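Local coordinates for protein citrate synthase (PDB 2P2W) that probably catalyses the condensation of oxaloacetate with acetyl-CoA to citrate and CoA, feeding the tricarboxylic acid cycle, at residues 75-80 with 95-100. Sequence-based numbering, arbitrary orientation.
Sequences AEALGI and KIFLSI
Phe97 and Ala77 mark the point where helices 75-81 and 90-98 come nearest within these segments, and they illustrate how one aromatic ring can span the space between segments 75-80 and 95-100, which have no hydrogen bond between them. The ring leaves its backbone with CG anti to the carbonyl carbon (chi1 -76°), and its outer edge arrives at the neighbouring helix. There Phe97 CE1 lies 3.4 Å from Ala77 O, which sits at the ring edge and in its plane, while Phe97 CD1 rests 3.9 Å from Ala77 CB. Leu84 of the same chain, in a loop, and Ile125 on helix 110-133 also pack on the ring. Were Phe97 cut back to an alanine, a gap would probably open beside Ala77, leaving Leu84 and Ile125 without the ring they pack on. The second tight point is aliphatic: Ile80 and Ile100 reach for each other tip to tip, with Ile80 CD1 3.5 Å from Ile100 CD1, and Leu84 of the second subunit packs on Ile80. By contrast, the margin at exposed Glu76 is loose, its OE2 coming no closer than 4.4 Å to Ile100 CG2. Remote from the predicted catalytic residues, this is apolar packing of helix 75-81 against helix 90-98 and the loop that follows it, within the mainly alpha-helical citrate synthase fold, here at the subunit interface, where Glu76 packs on Pro85 of the second subunit.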
loop_
_atom_site.group_PDB
_atom_site.type_symbol
_atom_site.label_atom_id
_atom_site.label_comp_id
_atom_site.label_asym_id
_atom_site.label_seq_id
_atom_site.Cartn_x
_atom_site.Cartn_y
_atom_site.Cartn_z
ATOM N N ALA A 75 15.480 -11.101 -17.271
ATOM C CA ALA A 75 16.506 -12.065 -16.890
ATOM C C ALA A 75 17.000 -11.858 -15.460
ATOM O O ALA A 75 17.294 -12.821 -14.753
ATOM C CB ALA A 75 17.678 -11.987 -17.859
ATOM N N GLU A 76 17.092 -10.601 -15.038
ATOM C CA GLU A 76 17.566 -10.285 -13.694
ATOM C C GLU A 76 16.596 -10.776 -12.622
ATOM O O GLU A 76 17.014 -11.201 -11.544
ATOM C CB GLU A 76 17.775 -8.778 -13.552
ATOM C CG GLU A 76 16.491 -7.974 -13.528
ATOM C CD GLU A 76 16.700 -6.540 -13.966
ATOM O OE1 GLU A 76 17.871 -6.138 -14.141
ATOM O OE2 GLU A 76 15.694 -5.818 -14.142
ATOM N N ALA A 77 15.303 -10.716 -12.922
ATOM C CA ALA A 77 14.287 -11.166 -11.979
ATOM C C ALA A 77 14.467 -12.656 -11.739
ATOM O O ALA A 77 14.331 -13.140 -10.617
ATOM C CB ALA A 77 12.893 -10.887 -12.532
ATOM N N LEU A 78 14.784 -13.381 -12.805
ATOM C CA LEU A 78 14.980 -14.815 -12.701
ATOM C C LEU A 78 16.157 -15.101 -11.774
ATOM O O LEU A 78 16.139 -16.063 -11.010
ATOM C CB LEU A 78 15.227 -15.408 -14.089
ATOM C CG LEU A 78 14.663 -16.813 -14.295
ATOM C CD1 LEU A 78 13.189 -16.827 -13.909
ATOM C CD2 LEU A 78 14.842 -17.237 -15.747
ATOM N N GLY A 79 17.177 -14.252 -11.838
ATOM C CA GLY A 79 18.336 -14.434 -10.983
ATOM C C GLY A 79 17.958 -14.322 -9.517
ATOM O O GLY A 79 18.426 -15.095 -8.681
ATOM N N ILE A 80 17.104 -13.351 -9.208
ATOM C CA ILE A 80 16.642 -13.127 -7.843
ATOM C C ILE A 80 15.784 -14.292 -7.351
ATOM O O ILE A 80 15.888 -14.701 -6.198
ATOM C CB ILE A 80 15.820 -11.820 -7.761
ATOM C CG1 ILE A 80 16.763 -10.618 -7.823
ATOM C CG2 ILE A 80 14.979 -11.798 -6.499
ATOM C CD1 ILE A 80 16.182 -9.421 -8.552
ATOM N N LYS A 95 4.740 -8.822 -4.569
ATOM C CA LYS A 95 5.288 -7.529 -4.154
ATOM C C LYS A 95 6.740 -7.399 -4.591
ATOM O O LYS A 95 7.151 -6.387 -5.169
ATOM C CB LYS A 95 5.245 -7.374 -2.634
ATOM C CG LYS A 95 3.874 -7.188 -2.020
ATOM C CD LYS A 95 4.047 -7.143 -0.515
ATOM C CE LYS A 95 2.751 -7.393 0.224
ATOM N NZ LYS A 95 3.030 -7.537 1.680
ATOM N N ILE A 96 7.516 -8.434 -4.284
ATOM C CA ILE A 96 8.934 -8.463 -4.624
ATOM C C ILE A 96 9.186 -8.218 -6.104
ATOM O O ILE A 96 9.937 -7.318 -6.478
ATOM C CB ILE A 96 9.565 -9.821 -4.248
ATOM C CG1 ILE A 96 9.523 -10.015 -2.730
ATOM C CG2 ILE A 96 11.002 -9.887 -4.766
ATOM C CD1 ILE A 96 9.922 -11.419 -2.276
ATOM N N PHE A 97 8.560 -9.023 -6.952
ATOM C CA PHE A 97 8.829 -8.901 -8.382
ATOM C C PHE A 97 8.253 -7.614 -9.010
ATOM O O PHE A 97 8.645 -7.194 -10.089
ATOM C CB PHE A 97 8.305 -10.157 -9.095
ATOM C CG PHE A 97 9.244 -11.310 -8.854
ATOM C CD1 PHE A 97 10.484 -11.337 -9.484
ATOM C CD2 PHE A 97 8.897 -12.316 -7.965
ATOM C CE1 PHE A 97 11.378 -12.368 -9.216
ATOM C CE2 PHE A 97 9.797 -13.344 -7.699
ATOM C CZ PHE A 97 11.042 -13.375 -8.315
ATOM N N LEU A 98 7.268 -6.985 -8.327
ATOM C CA LEU A 98 6.748 -5.720 -8.862
ATOM C C LEU A 98 7.604 -4.526 -8.428
ATOM O O LEU A 98 7.421 -3.396 -8.861
ATOM C CB LEU A 98 5.317 -5.503 -8.352
ATOM C CG LEU A 98 4.289 -6.494 -8.904
ATOM C CD1 LEU A 98 2.859 -6.058 -8.601
ATOM C CD2 LEU A 98 4.357 -6.684 -10.421
ATOM N N SER A 99 8.539 -4.806 -7.492
ATOM C CA SER A 99 9.352 -3.732 -6.919
ATOM C C SER A 99 10.791 -3.727 -7.453
ATOM O O SER A 99 11.665 -3.036 -6.947
ATOM C CB SER A 99 9.375 -3.912 -5.400
ATOM O OG SER A 99 8.055 -3.744 -4.886
ATOM N N ILE A 100 11.045 -4.556 -8.480
ATOM C CA ILE A 100 12.370 -4.516 -9.093
ATOM C C ILE A 100 12.354 -3.723 -10.407
ATOM O O ILE A 100 12.326 -4.263 -11.505
ATOM C CB ILE A 100 12.858 -5.950 -9.318
ATOM C CG1 ILE A 100 12.985 -6.663 -7.968
ATOM C CG2 ILE A 100 14.257 -5.934 -9.963
ATOM C CD1 ILE A 100 12.925 -8.187 -8.097
#